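Local atomic coordinates of OxyA protein (Actinoplanes teichomyceticus, PDB entry 5HH3), a protein that probably catalyses, as a heme-dependent cytochrome P450, an oxidative phenolic coupling that cyclises the peptide during glycopeptide antibiotic biosynthesis. Residues Q116-Q121 with R351-L356; E123-D128 with W148-T153. One frame throughout, in Å; residues are numbered along the deposited sequence.

Contact 1: Q116-Q121 with R351-L356; sequences QKFQPQ and RSLAEL. With HEM (protoporphyrin IX containing Fe), chain G.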
loop_
_atom_site.group_PDB
_atom_site.type_symbol
_atom_site.label_atom_id
_atom_site.label_comp_id
_atom_site.label_asym_id
_atom_site.label_seq_id
_atom_site.Cartn_x
_atom_site.Cartn_y
_atom_site.Cartn_z
ATOM N N GLN B 116 -14.264 -36.683 1.260
ATOM C CA GLN B 116 -14.204 -38.128 0.993
ATOM C C GLN B 116 -14.759 -38.497 -0.389
ATOM O O GLN B 116 -14.197 -39.332 -1.084
ATOM C CB GLN B 116 -15.005 -38.898 2.041
ATOM C CG GLN B 116 -14.408 -38.893 3.443
ATOM C CD GLN B 116 -15.412 -39.314 4.520
ATOM O OE1 GLN B 116 -16.502 -39.807 4.225
ATOM N NE2 GLN B 116 -15.046 -39.096 5.778
ATOM N N LYS B 117 -15.876 -37.884 -0.762
ATOM C CA LYS B 117 -16.484 -38.108 -2.077
ATOM C C LYS B 117 -15.657 -37.586 -3.251
ATOM O O LYS B 117 -15.688 -38.162 -4.328
ATOM C CB LYS B 117 -17.883 -37.497 -2.128
ATOM C CG LYS B 117 -18.887 -38.316 -1.344
ATOM C CD LYS B 117 -20.259 -37.680 -1.326
ATOM C CE LYS B 117 -21.219 -38.527 -0.501
ATOM N NZ LYS B 117 -20.791 -38.638 0.928
ATOM N N PHE B 118 -14.940 -36.487 -3.037
ATOM C CA PHE B 118 -14.137 -35.859 -4.076
ATOM C C PHE B 118 -12.792 -36.583 -4.303
ATOM O O PHE B 118 -12.180 -36.421 -5.348
ATOM C CB PHE B 118 -13.928 -34.388 -3.689
ATOM C CG PHE B 118 -13.425 -33.503 -4.801
ATOM C CD1 PHE B 118 -14.064 -33.467 -6.037
ATOM C CD2 PHE B 118 -12.349 -32.644 -4.580
ATOM C CE1 PHE B 118 -13.610 -32.640 -7.044
ATOM C CE2 PHE B 118 -11.888 -31.812 -5.592
ATOM C CZ PHE B 118 -12.521 -31.817 -6.823
ATOM N N GLN B 119 -12.349 -37.399 -3.345
ATOM C CA GLN B 119 -11.007 -38.005 -3.361
ATOM C C GLN B 119 -10.634 -38.810 -4.645
ATOM O O GLN B 119 -9.547 -38.602 -5.185
ATOM C CB GLN B 119 -10.796 -38.825 -2.070
ATOM C CG GLN B 119 -9.386 -39.351 -1.823
ATOM C CD GLN B 119 -9.084 -40.686 -2.492
ATOM O OE1 GLN B 119 -9.969 -41.390 -2.998
ATOM N NE2 GLN B 119 -7.814 -41.043 -2.495
ATOM N N PRO B 120 -11.516 -39.719 -5.122
ATOM C CA PRO B 120 -11.242 -40.424 -6.400
ATOM C C PRO B 120 -10.996 -39.490 -7.596
ATOM O O PRO B 120 -10.109 -39.754 -8.397
ATOM C CB PRO B 120 -12.504 -41.260 -6.630
ATOM C CG PRO B 120 -13.089 -41.462 -5.277
ATOM C CD PRO B 120 -12.716 -40.268 -4.449
ATOM N N GLN B 121 -11.769 -38.411 -7.702
ATOM C CA GLN B 121 -11.566 -37.411 -8.759
ATOM C C GLN B 121 -10.209 -36.700 -8.635
ATOM O O GLN B 121 -9.535 -36.477 -9.645
ATOM C CB GLN B 121 -12.703 -36.383 -8.770
ATOM C CG GLN B 121 -12.791 -35.586 -10.068
ATOM C CD GLN B 121 -14.159 -34.969 -10.309
ATOM O OE1 GLN B 121 -14.886 -34.635 -9.373
ATOM N NE2 GLN B 121 -14.517 -34.817 -11.574
ATOM N N ARG B 351 -9.315 -25.446 4.134
ATOM C CA ARG B 351 -8.226 -26.277 4.650
ATOM C C ARG B 351 -8.399 -27.724 4.197
ATOM O O ARG B 351 -7.456 -28.336 3.698
ATOM C CB ARG B 351 -8.118 -26.215 6.184
ATOM C CG ARG B 351 -7.142 -27.228 6.793
ATOM C CD ARG B 351 -6.881 -26.963 8.269
ATOM N NE ARG B 351 -5.835 -27.840 8.779
ATOM C CZ ARG B 351 -5.183 -27.694 9.934
ATOM N NH1 ARG B 351 -5.431 -26.679 10.754
ATOM N NH2 ARG B 351 -4.246 -28.563 10.259
ATOM N N SER B 352 -9.605 -28.250 4.347
ATOM C CA SER B 352 -9.849 -29.656 4.086
ATOM C C SER B 352 -9.714 -30.004 2.577
ATOM O O SER B 352 -9.243 -31.086 2.236
ATOM C CB SER B 352 -11.199 -30.089 4.670
ATOM O OG SER B 352 -12.265 -29.626 3.854
ATOM N N LEU B 353 -10.119 -29.095 1.698
ATOM C CA LEU B 353 -9.865 -29.217 0.265
ATOM C C LEU B 353 -8.358 -29.150 -0.057
ATOM O O LEU B 353 -7.845 -30.005 -0.787
ATOM C CB LEU B 353 -10.628 -28.141 -0.523
ATOM C CG LEU B 353 -10.428 -28.087 -2.040
ATOM C CD1 LEU B 353 -10.755 -29.420 -2.688
ATOM C CD2 LEU B 353 -11.300 -27.010 -2.667
ATOM N N ALA B 354 -7.671 -28.141 0.464
ATOM C CA ALA B 354 -6.237 -28.011 0.251
ATOM C C ALA B 354 -5.500 -29.283 0.695
ATOM O O ALA B 354 -4.737 -29.840 -0.083
ATOM C CB ALA B 354 -5.683 -26.800 0.963
ATOM N N GLU B 355 -5.794 -29.777 1.899
ATOM C CA GLU B 355 -5.123 -30.969 2.418
ATOM C C GLU B 355 -5.387 -32.218 1.608
ATOM O O GLU B 355 -4.483 -33.038 1.460
ATOM C CB GLU B 355 -5.467 -31.226 3.884
ATOM C CG GLU B 355 -4.823 -30.208 4.818
ATOM C CD GLU B 355 -5.153 -30.434 6.283
ATOM O OE1 GLU B 355 -4.410 -29.937 7.151
ATOM O OE2 GLU B 355 -6.173 -31.076 6.589
ATOM N N LEU B 356 -6.613 -32.379 1.114
ATOM C CA LEU B 356 -6.970 -33.503 0.235
ATOM C C LEU B 356 -6.133 -33.506 -1.051
ATOM O O LEU B 356 -5.640 -34.551 -1.478
ATOM C CB LEU B 356 -8.461 -33.455 -0.129
ATOM C CG LEU B 356 -8.942 -34.467 -1.170
ATOM C CD1 LEU B 356 -8.702 -35.889 -0.654
ATOM C CD2 LEU B 356 -10.409 -34.264 -1.521
HETATM C CHA HEM G . -8.326 -18.038 5.060
HETATM C CHB HEM G . -10.191 -20.477 1.304
HETATM C CHC HEM G . -5.961 -22.821 0.763
HETATM C CHD HEM G . -4.166 -20.435 4.548
HETATM C C1A HEM G . -9.171 -18.481 4.071
HETATM C C2A HEM G . -10.462 -17.936 3.822
HETATM C C3A HEM G . -10.992 -18.629 2.775
HETATM C C4A HEM G . -10.033 -19.597 2.366
HETATM C CMA HEM G . -12.340 -18.400 2.139
HETATM C CAA HEM G . -11.119 -16.811 4.597
HETATM C CBA HEM G . -11.872 -17.407 5.785
HETATM C CGA HEM G . -12.557 -16.382 6.674
HETATM O O1A HEM G . -12.189 -15.182 6.721
HETATM O O2A HEM G . -13.517 -16.744 7.404
HETATM C C1B HEM G . -9.192 -21.335 0.805
HETATM C C2B HEM G . -9.358 -22.201 -0.330
HETATM C C3B HEM G . -8.166 -22.872 -0.499
HETATM C C4B HEM G . -7.274 -22.377 0.585
HETATM C CMB HEM G . -10.603 -22.354 -1.178
HETATM C CAB HEM G . -7.758 -23.917 -1.472
HETATM C CBB HEM G . -8.538 -24.550 -2.354
HETATM C C1C HEM G . -5.068 -22.382 1.731
HETATM C C2C HEM G . -3.739 -22.832 1.888
HETATM C C3C HEM G . -3.212 -22.135 2.983
HETATM C C4C HEM G . -4.258 -21.278 3.473
HETATM C CMC HEM G . -3.032 -23.854 1.017
HETATM C CAC HEM G . -1.866 -22.215 3.608
HETATM C CBC HEM G . -0.879 -23.042 3.272
HETATM C C1D HEM G . -5.197 -19.590 4.957
HETATM C C2D HEM G . -4.999 -18.666 6.094
HETATM C C3D HEM G . -6.151 -17.995 6.242
HETATM C C4D HEM G . -7.039 -18.522 5.185
HETATM C CMD HEM G . -3.777 -18.448 6.957
HETATM C CAD HEM G . -6.420 -16.929 7.295
HETATM C CBD HEM G . -5.955 -15.516 6.909
HETATM C CGD HEM G . -6.262 -14.511 8.031
HETATM O O1D HEM G . -6.011 -13.297 7.923
HETATM O O2D HEM G . -6.765 -14.837 9.114
HETATM N NA HEM G . -8.926 -19.508 3.182
HETATM N NB HEM G . -7.967 -21.504 1.313
HETATM N NC HEM G . -5.372 -21.484 2.715
HETATM N ND HEM G . -6.448 -19.496 4.463
HETATM FE FE HEM G . -7.181 -20.462 2.964
HETATM O O HOH W 1 -6.681 -18.852 1.707
#

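Contact 2: E123-D128 with W148-T153; sequences ERVVQD and WSVATT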
loop_
_atom_site.group_PDB
_atom_site.type_symbol
_atom_site.label_atom_id
_atom_site.label_comp_id
_atom_site.label_asym_id
_atom_site.label_seq_id
_atom_site.Cartn_x
_atom_site.Cartn_y
_atom_site.Cartn_z
ATOM N N GLU B 123 -7.495 -37.943 -7.244
ATOM C CA GLU B 123 -6.505 -38.940 -7.667
ATOM C C GLU B 123 -6.332 -38.957 -9.185
ATOM O O GLU B 123 -5.210 -38.954 -9.679
ATOM C CB GLU B 123 -6.880 -40.352 -7.189
ATOM C CG GLU B 123 -6.753 -40.582 -5.688
ATOM C CD GLU B 123 -7.148 -41.995 -5.257
ATOM O OE1 GLU B 123 -7.989 -42.661 -5.917
ATOM O OE2 GLU B 123 -6.605 -42.449 -4.229
ATOM N N ARG B 124 -7.446 -38.955 -9.913
ATOM C CA ARG B 124 -7.404 -38.885 -11.376
ATOM C C ARG B 124 -6.745 -37.616 -11.905
ATOM O O ARG B 124 -5.997 -37.674 -12.885
ATOM C CB ARG B 124 -8.804 -39.023 -11.988
ATOM C CG ARG B 124 -9.365 -40.433 -11.934
ATOM C CD ARG B 124 -10.622 -40.577 -12.783
ATOM N NE ARG B 124 -11.758 -39.887 -12.164
ATOM C CZ ARG B 124 -12.545 -40.380 -11.196
ATOM N NH1 ARG B 124 -12.370 -41.609 -10.700
ATOM N NH2 ARG B 124 -13.533 -39.628 -10.718
ATOM N N VAL B 125 -7.028 -36.465 -11.284
ATOM C CA VAL B 125 -6.418 -35.208 -11.725
ATOM C C VAL B 125 -4.901 -35.287 -11.569
ATOM O O VAL B 125 -4.167 -34.888 -12.472
ATOM C CB VAL B 125 -6.978 -33.986 -10.982
ATOM C CG1 VAL B 125 -6.135 -32.741 -11.259
ATOM C CG2 VAL B 125 -8.424 -33.751 -11.398
ATOM N N VAL B 126 -4.443 -35.798 -10.428
ATOM C CA VAL B 126 -3.020 -35.956 -10.198
ATOM C C VAL B 126 -2.379 -36.901 -11.246
ATOM O O VAL B 126 -1.353 -36.562 -11.832
ATOM C CB VAL B 126 -2.704 -36.547 -8.827
ATOM C CG1 VAL B 126 -1.209 -36.457 -8.605
ATOM C CG2 VAL B 126 -3.456 -35.834 -7.712
ATOM N N GLN B 127 -2.987 -38.066 -11.474
ATOM C CA GLN B 127 -2.448 -39.022 -12.460
ATOM C C GLN B 127 -2.392 -38.424 -13.867
ATOM O O GLN B 127 -1.403 -38.616 -14.562
ATOM C CB GLN B 127 -3.234 -40.346 -12.464
ATOM C CG GLN B 127 -3.095 -41.149 -11.177
ATOM C CD GLN B 127 -1.656 -41.532 -10.865
ATOM O OE1 GLN B 127 -0.934 -42.023 -11.727
ATOM N NE2 GLN B 127 -1.236 -41.308 -9.634
ATOM N N ASP B 128 -3.419 -37.667 -14.257
ATOM C CA ASP B 128 -3.438 -36.993 -15.575
ATOM C C ASP B 128 -2.320 -35.946 -15.684
ATOM O O ASP B 128 -1.599 -35.900 -16.672
ATOM C CB ASP B 128 -4.801 -36.329 -15.859
ATOM C CG ASP B 128 -5.928 -37.336 -16.084
ATOM O OD1 ASP B 128 -5.673 -38.440 -16.614
ATOM O OD2 ASP B 128 -7.087 -37.015 -15.733
ATOM N N TRP B 148 0.157 -25.642 -11.057
ATOM C CA TRP B 148 -1.024 -25.017 -11.655
ATOM C C TRP B 148 -1.974 -25.991 -12.355
ATOM O O TRP B 148 -3.194 -25.833 -12.271
ATOM C CB TRP B 148 -0.611 -23.861 -12.573
ATOM C CG TRP B 148 -0.361 -22.673 -11.730
ATOM C CD1 TRP B 148 0.849 -22.183 -11.295
ATOM C CD2 TRP B 148 -1.362 -21.884 -11.100
ATOM N NE1 TRP B 148 0.650 -21.112 -10.479
ATOM C CE2 TRP B 148 -0.699 -20.903 -10.334
ATOM C CE3 TRP B 148 -2.767 -21.898 -11.129
ATOM C CZ2 TRP B 148 -1.392 -19.922 -9.612
ATOM C CZ3 TRP B 148 -3.456 -20.934 -10.406
ATOM C CH2 TRP B 148 -2.766 -19.950 -9.662
ATOM N N SER B 149 -1.411 -27.004 -12.999
ATOM C CA SER B 149 -2.198 -28.043 -13.665
ATOM C C SER B 149 -3.123 -28.711 -12.661
ATOM O O SER B 149 -4.328 -28.800 -12.888
ATOM C CB SER B 149 -1.279 -29.096 -14.305
ATOM O OG SER B 149 -2.030 -30.164 -14.823
ATOM N N VAL B 150 -2.559 -29.158 -11.545
ATOM C CA VAL B 150 -3.359 -29.784 -10.487
ATOM C C VAL B 150 -4.295 -28.780 -9.798
ATOM O O VAL B 150 -5.470 -29.069 -9.639
ATOM C CB VAL B 150 -2.476 -30.501 -9.447
ATOM C CG1 VAL B 150 -3.315 -31.002 -8.276
ATOM C CG2 VAL B 150 -1.744 -31.661 -10.118
ATOM N N ALA B 151 -3.787 -27.606 -9.435
ATOM C CA ALA B 151 -4.615 -26.618 -8.700
ATOM C C ALA B 151 -5.855 -26.146 -9.475
ATOM O O ALA B 151 -6.953 -26.130 -8.927
ATOM C CB ALA B 151 -3.787 -25.421 -8.251
ATOM N N THR B 152 -5.671 -25.786 -10.738
ATOM C CA THR B 152 -6.767 -25.288 -11.562
ATOM C C THR B 152 -7.856 -26.337 -11.772
ATOM O O THR B 152 -9.034 -26.048 -11.609
ATOM C CB THR B 152 -6.281 -24.824 -12.940
ATOM O OG1 THR B 152 -5.276 -23.837 -12.772
ATOM C CG2 THR B 152 -7.418 -24.221 -13.748
ATOM N N THR B 153 -7.438 -27.542 -12.152
ATOM C CA THR B 153 -8.365 -28.625 -12.442
ATOM C C THR B 153 -9.106 -29.074 -11.186
ATOM O O THR B 153 -10.318 -29.165 -11.212
ATOM C CB THR B 153 -7.652 -29.808 -13.122
ATOM O OG1 THR B 153 -6.978 -29.329 -14.276
ATOM C CG2 THR B 153 -8.637 -30.861 -13.564
#

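Contact 1: Q116-Q121 with R351-L356
E355 OE1 is gripped twice by the guanidinium of R351, on the same helical segment whose L353 and L356 pack against F118 and Q119. The stronger bond comes from R351 NE at 3.0 Å and belongs to a salt bridge; R351 NH2 adds a weak one. The oxygen lies close to the guanidinium plane, whereas NE approaches from above the carboxylate plane, 56° out of it. The pair should help to fix the rotation of the arginine, which also lies against H338 and F341.

Across the contact everything is apolar. The two methyls of L356 divide between F118 and Q119. L356 CD1 presses on the aliphatic part of Q119, 3.7 Å from Q119 CG, and L356 CD2 sits at the edge of the F118 ring, 4.0 Å from F118 CD2. The Q119 chain bends at chi2 (-86°), which carries its amide away from the leucine to a weak bond with E123.

The helices 112-136 and 351-368 correspond to helices D and L of the cytochrome P450 fold; here they run roughly parallel, their local axes 10.7 Å apart. Helix L follows the loop bearing C348, the axial ligand of the heme iron, and L353 uses both of its branches. L353 CD1 meets F118 CE2 obliquely at 3.9 Å, while L353 CD2 reaches the heme vinyl carbon CBB at 3.7 Å. From the next residue, A354 CB rests 4.0 Å from the heme methyl CMC. M115 fills in beside L353 and L356, and S352 OG bonds to the carbonyl of F110.

Contact 2: E123-D128 with W148-T153
V125 and T153 meet by their methyl groups, and this is the tightest touch between the two helices: V125 CG2 lies 3.6 Å from T153 CG2. The side chains lie alongside, running opposite ways, and the other valine branch joins in, with V125 CG1 3.8 Å from T153 CB. The valine conformer explains this double grip. CG1 stands anti to the backbone N (chi1 169°), while CG2 lies beside that N, which turns both methyls to the same side of the threonine. T153 in turn has its methyl anti to its own N and presents carbon to the valine. R163 of helix 163-178 packs on both residues from outside the pair.

V150 makes the second, looser touch. Its CG1 comes to 4.5 Å from V125 CG1, and its CG2 lies equally far from the backbone CA of V126, so that one branch meets a side chain and the other the main chain. Here the backbones of the two segments are closest, the CA atoms of V126 and V150 being 6.2 Å apart. V126 has its CB turned away from segment 148-153, and its side chain touches T360, A361 and A364 of helix 351-368.

Within segment 148-153, T152 turns its hydroxyl back along the helix (chi1 -56°) to donate to W148 O at 2.9 Å. That carbonyl also takes the amide of T152, one donor on each face of the carbonyl plane. The W148 indole packs on D241 and A244 of helix 225-256. With local axes 9.4 Å apart and directions differing by 150°, helices 112-136 and 142-159 form the antiparallel D-E pair of the cytochrome P450 four-helix bundle.

In the fold
Helix 112-136 serves both contacts, whose centres are 12 Å apart: its earlier turns lean on helix 351-368 in contact 1, its later turns on helix 142-159 in contact 2, and the two segments it contributes adjoin in the sequence. The other two helices also meet, L353 touching F158, so the three pack together as the D, E and L members of the P450 bundle. Contact 1 borders the heme directly, with the L353 side chain about 8 Å from that of the iron ligand C348. Contact 2 lies further back, the V150 side chain being about 10 Å from the heme.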